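PDB 6VSS: arginase, mitochondrial from Medicago truncatula, which hydrolyses L-arginine to urea and L-ornithine, and also agmatine to urea and putrescine, as a homohexamer with two manganese ions in each subunit. Local coordinates for residues Q32-I36 and C127-R133; T63-G68 and I113-V119. One frame throughout, in Å; residues are numbered along the deposited sequence.

Contact 1. Residues Q32-I36 and C127-R133; sequences QNRVI and CGVDDKR
Arg-133 NH2 donates to Asn-33 OD1 over 3.0 Å, a bond of good angle (152°) that arrives in the carbonyl plane of the amide. The two side chains meet at about a right angle, their flat groups turned 45° from each other, and OD1 lies at the edge of the guanidinium, a little out of its plane. Over one face of that guanidinium sits the methyl end of Ile-36, with CD1 3.5 Å from Arg-133 NE and displaced toward the rim. With CG anti to the backbone N (chi1 170°), the arginine chain is carried out to the first helix, and a bend at chi2 follows; its backbone N is bound by Asp-130 OD1 at 3.2 Å. Next to Asn-33 in the helix, and one turn before Ile-36, Gln-32 runs out extended beyond CG and brings NE2 to Cys-127 O at 3.0 Å, a weak bond because the angle is poor. The aliphatic part of Gln-32 slides past Val-129 in the opposite direction, CG meeting CG2 at 3.7 Å. Farther in, Val-35 packs its CB and CG2 on Cys-127 SG, and Phe-42 of the second subunit also packs on Val-35. The long N-terminal helix thus rests on a helix-to-helix connection whose two ends are classical: a Schellman motif with Gly-128 at positive phi, then Asp-130 as N-cap of helix 131-146.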
loop_
_atom_site.group_PDB
_atom_site.type_symbol
_atom_site.label_atom_id
_atom_site.label_comp_id
_atom_site.label_asym_id
_atom_site.label_seq_id
_atom_site.Cartn_x
_atom_site.Cartn_y
_atom_site.Cartn_z
ATOM N N GLN B 32 16.859 19.404 33.786
ATOM C CA GLN B 32 16.590 17.964 34.015
ATOM C C GLN B 32 15.676 17.791 35.249
ATOM O O GLN B 32 14.560 17.330 35.072
ATOM C CB GLN B 32 17.919 17.188 34.070
ATOM C CG GLN B 32 18.650 17.140 32.731
ATOM C CD GLN B 32 20.020 16.496 32.749
ATOM O OE1 GLN B 32 20.290 15.531 33.471
ATOM N NE2 GLN B 32 20.881 16.958 31.860
ATOM N N ASN B 33 16.106 18.169 36.450
ATOM C CA ASN B 33 15.335 17.997 37.707
ATOM C C ASN B 33 13.915 18.550 37.586
ATOM O O ASN B 33 12.952 17.862 37.986
ATOM C CB ASN B 33 16.020 18.699 38.882
ATOM C CG ASN B 33 17.390 18.121 39.118
ATOM O OD1 ASN B 33 17.636 16.974 38.772
ATOM N ND2 ASN B 33 18.279 18.883 39.712
ATOM N N ARG B 34 13.808 19.778 37.092
ATOM C CA ARG B 34 12.552 20.556 37.018
ATOM C C ARG B 34 11.594 19.888 36.015
ATOM O O ARG B 34 10.345 19.746 36.302
ATOM C CB ARG B 34 12.915 21.994 36.612
ATOM C CG ARG B 34 13.928 22.678 37.525
ATOM C CD ARG B 34 13.890 24.204 37.549
ATOM N NE ARG B 34 12.575 24.823 37.803
ATOM C CZ ARG B 34 12.059 25.117 38.993
ATOM N NH1 ARG B 34 12.728 24.886 40.114
ATOM N NH2 ARG B 34 10.855 25.660 39.055
ATOM N N VAL B 35 12.110 19.502 34.858
ATOM C CA VAL B 35 11.203 18.943 33.798
ATOM C C VAL B 35 10.725 17.556 34.256
ATOM O O VAL B 35 9.584 17.198 34.022
ATOM C CB VAL B 35 11.844 18.913 32.404
ATOM C CG1 VAL B 35 10.976 18.108 31.432
ATOM C CG2 VAL B 35 12.071 20.330 31.871
ATOM N N ILE B 36 11.589 16.796 34.894
ATOM C CA ILE B 36 11.239 15.438 35.393
ATOM C C ILE B 36 10.178 15.588 36.496
ATOM O O ILE B 36 9.119 14.897 36.391
ATOM C CB ILE B 36 12.490 14.695 35.880
ATOM C CG1 ILE B 36 13.346 14.278 34.693
ATOM C CG2 ILE B 36 12.097 13.532 36.772
ATOM C CD1 ILE B 36 14.581 13.497 35.076
ATOM N N CYS B 127 16.236 17.086 27.425
ATOM C CA CYS B 127 16.895 17.873 28.511
ATOM C C CYS B 127 18.292 17.321 28.789
ATOM O O CYS B 127 18.950 17.802 29.743
ATOM C CB CYS B 127 16.154 17.774 29.830
ATOM S SG CYS B 127 14.511 18.478 29.705
ATOM N N GLY B 128 18.666 16.288 28.037
ATOM C CA GLY B 128 19.976 15.624 28.096
ATOM C C GLY B 128 20.036 14.597 29.193
ATOM O O GLY B 128 21.144 14.292 29.620
ATOM N N VAL B 129 18.898 14.025 29.588
ATOM C CA VAL B 129 18.847 12.976 30.644
ATOM C C VAL B 129 19.433 11.669 30.084
ATOM O O VAL B 129 19.071 11.293 28.974
ATOM C CB VAL B 129 17.411 12.806 31.171
ATOM C CG1 VAL B 129 17.315 11.692 32.203
ATOM C CG2 VAL B 129 16.853 14.100 31.749
ATOM N N ASP B 130 20.270 10.980 30.854
ATOM C CA ASP B 130 20.947 9.720 30.438
ATOM C C ASP B 130 19.947 8.575 30.621
ATOM O O ASP B 130 18.934 8.783 31.333
ATOM C CB ASP B 130 22.261 9.492 31.192
ATOM C CG ASP B 130 22.122 9.480 32.705
ATOM O OD1 ASP B 130 21.703 8.465 33.245
ATOM O OD2 ASP B 130 22.393 10.520 33.326
ATOM N N ASP B 131 20.222 7.419 30.013
ATOM C CA ASP B 131 19.284 6.268 29.991
ATOM C C ASP B 131 19.078 5.654 31.379
ATOM O O ASP B 131 18.008 5.137 31.608
ATOM C CB ASP B 131 19.744 5.223 28.993
ATOM C CG ASP B 131 19.694 5.779 27.597
ATOM O OD1 ASP B 131 18.682 6.444 27.265
ATOM O OD2 ASP B 131 20.691 5.576 26.884
ATOM N N LYS B 132 20.049 5.732 32.278
ATOM C CA LYS B 132 19.897 5.205 33.661
ATOM C C LYS B 132 18.833 6.039 34.364
ATOM O O LYS B 132 17.922 5.465 34.950
ATOM C CB LYS B 132 21.258 5.192 34.361
ATOM C CG LYS B 132 21.239 4.810 35.836
ATOM C CD LYS B 132 22.605 4.372 36.368
ATOM C CE LYS B 132 22.516 3.262 37.406
ATOM N NZ LYS B 132 23.579 2.234 37.228
ATOM N N ARG B 133 18.890 7.361 34.254
ATOM C CA ARG B 133 17.916 8.248 34.934
ATOM C C ARG B 133 16.592 8.122 34.175
ATOM O O ARG B 133 15.539 8.045 34.796
ATOM C CB ARG B 133 18.488 9.662 34.996
ATOM C CG ARG B 133 17.483 10.702 35.464
ATOM C CD ARG B 133 17.423 10.841 36.971
ATOM N NE ARG B 133 16.778 12.064 37.452
ATOM C CZ ARG B 133 17.298 13.300 37.404
ATOM N NH1 ARG B 133 18.477 13.533 36.845
ATOM N NH2 ARG B 133 16.611 14.319 37.893
#

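Contact 2. Residues T63-G68 and I113-V119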
loop_
_atom_site.group_PDB
_atom_site.type_symbol
_atom_site.label_atom_id
_atom_site.label_comp_id
_atom_site.label_asym_id
_atom_site.label_seq_id
_atom_site.Cartn_x
_atom_site.Cartn_y
_atom_site.Cartn_z
ATOM N N THR B 63 -8.071 -2.332 38.781
ATOM C CA THR B 63 -8.332 -1.653 37.497
ATOM C C THR B 63 -7.047 -1.535 36.670
ATOM O O THR B 63 -6.061 -0.870 37.090
ATOM C CB THR B 63 -9.091 -0.347 37.749
ATOM O OG1 THR B 63 -10.391 -0.693 38.245
ATOM C CG2 THR B 63 -9.196 0.503 36.496
ATOM N N SER B 64 -7.083 -2.151 35.495
ATOM C CA SER B 64 -6.009 -2.061 34.480
ATOM C C SER B 64 -5.945 -0.586 34.029
ATOM O O SER B 64 -6.967 -0.032 33.558
ATOM C CB SER B 64 -6.240 -3.045 33.315
ATOM O OG SER B 64 -6.205 -4.397 33.728
ATOM N N SER B 65 -4.774 0.017 34.180
ATOM C CA SER B 65 -4.489 1.463 34.033
ATOM C C SER B 65 -3.347 1.666 33.035
ATOM O O SER B 65 -2.207 1.152 33.278
ATOM C CB SER B 65 -4.192 2.030 35.383
ATOM O OG SER B 65 -5.245 1.624 36.240
ATOM N N LEU B 66 -3.678 2.267 31.874
ATOM C CA LEU B 66 -2.730 2.401 30.764
ATOM C C LEU B 66 -1.727 3.478 31.137
ATOM O O LEU B 66 -2.108 4.618 31.354
ATOM C CB LEU B 66 -3.489 2.735 29.483
ATOM C CG LEU B 66 -4.620 1.776 29.163
ATOM C CD1 LEU B 66 -5.145 1.963 27.742
ATOM C CD2 LEU B 66 -4.140 0.373 29.347
ATOM N N LEU B 67 -0.460 3.112 31.129
ATOM C CA LEU B 67 0.701 4.037 31.168
ATOM C C LEU B 67 1.526 3.814 29.907
ATOM O O LEU B 67 2.051 2.695 29.721
ATOM C CB LEU B 67 1.476 3.772 32.471
ATOM C CG LEU B 67 2.666 4.677 32.724
ATOM C CD1 LEU B 67 2.200 6.022 33.267
ATOM C CD2 LEU B 67 3.653 4.025 33.679
ATOM N N GLY B 68 1.527 4.808 29.019
ATOM C CA GLY B 68 2.380 4.905 27.835
ATOM C C GLY B 68 3.820 5.229 28.201
ATOM O O GLY B 68 4.072 6.121 29.079
ATOM N N ILE B 113 -11.065 -0.757 32.637
ATOM C CA ILE B 113 -9.857 -0.190 31.970
ATOM C C ILE B 113 -9.920 1.331 31.994
ATOM O O ILE B 113 -10.995 1.906 31.807
ATOM C CB ILE B 113 -9.692 -0.759 30.550
ATOM C CG1 ILE B 113 -8.301 -0.428 30.007
ATOM C CG2 ILE B 113 -10.828 -0.249 29.639
ATOM C CD1 ILE B 113 -8.097 -0.907 28.610
ATOM N N THR B 114 -8.778 1.957 32.249
ATOM C CA THR B 114 -8.707 3.419 32.287
ATOM C C THR B 114 -7.349 3.850 31.722
ATOM O O THR B 114 -6.353 3.146 31.948
ATOM C CB THR B 114 -9.021 3.866 33.721
ATOM O OG1 THR B 114 -9.278 5.257 33.694
ATOM C CG2 THR B 114 -7.880 3.679 34.682
ATOM N N ASN B 115 -7.293 5.045 31.148
ATOM C CA ASN B 115 -6.027 5.655 30.680
ATOM C C ASN B 115 -5.457 6.545 31.780
ATOM O O ASN B 115 -6.181 7.385 32.253
ATOM C CB ASN B 115 -6.238 6.472 29.416
ATOM C CG ASN B 115 -4.919 6.975 28.863
ATOM O OD1 ASN B 115 -3.865 6.338 29.004
ATOM N ND2 ASN B 115 -4.949 8.139 28.255
ATOM N N VAL B 116 -4.192 6.412 32.121
ATOM C CA VAL B 116 -3.491 7.377 33.010
ATOM C C VAL B 116 -2.771 8.370 32.097
ATOM O O VAL B 116 -3.178 9.531 32.061
ATOM C CB VAL B 116 -2.527 6.675 33.979
ATOM C CG1 VAL B 116 -1.553 7.657 34.625
ATOM C CG2 VAL B 116 -3.271 5.893 35.049
ATOM N N GLY B 117 -1.844 7.893 31.260
ATOM C CA GLY B 117 -1.240 8.727 30.207
ATOM C C GLY B 117 0.160 8.280 29.848
ATOM O O GLY B 117 0.487 7.152 30.136
ATOM N N ASP B 118 0.915 9.145 29.175
ATOM C CA ASP B 118 2.198 8.823 28.561
ATOM C C ASP B 118 3.258 9.541 29.388
ATOM O O ASP B 118 3.083 10.725 29.680
ATOM C CB ASP B 118 2.218 9.223 27.085
ATOM C CG ASP B 118 1.384 8.343 26.187
ATOM O OD1 ASP B 118 0.720 7.445 26.686
ATOM O OD2 ASP B 118 1.422 8.560 24.986
ATOM N N VAL B 119 4.301 8.827 29.778
ATOM C CA VAL B 119 5.574 9.458 30.212
ATOM C C VAL B 119 6.169 10.165 28.994
ATOM O O VAL B 119 6.481 9.487 28.018
ATOM C CB VAL B 119 6.590 8.444 30.746
ATOM C CG1 VAL B 119 7.909 9.141 31.107
ATOM C CG2 VAL B 119 6.015 7.645 31.911
HETATM O O HOH W 1 -1.511 5.478 28.187
#
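Leu-66, Gly-68 and Ile-113 have the most surface buried where strands 63-69 and 113-118 pair in parallel, at one border of the eight-stranded sheet of the arginase α/β fold. Leu-66 is bonded through both its backbone N and its backbone O: its N donates to Thr-114 O at 2.8 Å, and its O accepts from both Val-116 N (2.9 Å) and Gly-117 N (3.3 Å). This forked acceptor marks a beta bulge. The register slips by one residue here, so that Leu-66 pairs with Asn-115 but Leu-67 with Gly-117, and Val-116 is the extra residue. Within the bulge Gly-117 adopts a positive phi of 152°. The Leu-66 side chain lies on the same face as Ile-113, with Leu-66 CD1 4.2 Å from Ile-113 CD1; helix 323-339 covers this pair through Val-332 and Ala-336. On the other face, Thr-114 CG2 touches both Thr-63 CG2 and Ser-65 OG, beneath helices 25-57 and 131-146, while the Thr-114 hydroxyl bonds to Lys-50. Beyond the bulge, Gly-68 is gripped by two backbone bonds: its N donates to Gly-117 O and its O accepts from Val-119 N. Asp-118, in a salt bridge with Arg-89 of helix 84-92, leans over this glycine, OD1 reaching Gly-68 CA at 3.2 Å. In the same region a water molecule joins Asn-115 to the glycine backbone: it lies 2.6 Å from Asn-115 OD1 and receives a weak bond from Gly-68 N.

How the contacts relate
From the N terminus the chain first forms helix 25-57, whose early turns supply residues 32-36, and then enters the sheet through strand 63-69. Helix 84-92 precedes strand 113-118, which returns beside strand 63-69 and closes contact 2. After helix 121-125, residues 127-133 reach back to the first helix and close contact 1. The shorter loop of contact 2 therefore lies wholly within the longer one of contact 1. Their centres are 22 Å apart and they do not touch, but helix 25-57 serves both: its early turns meet the connection before helix 131-146, and its later turns pack against the sheet border. Both contacts also reach the second subunit.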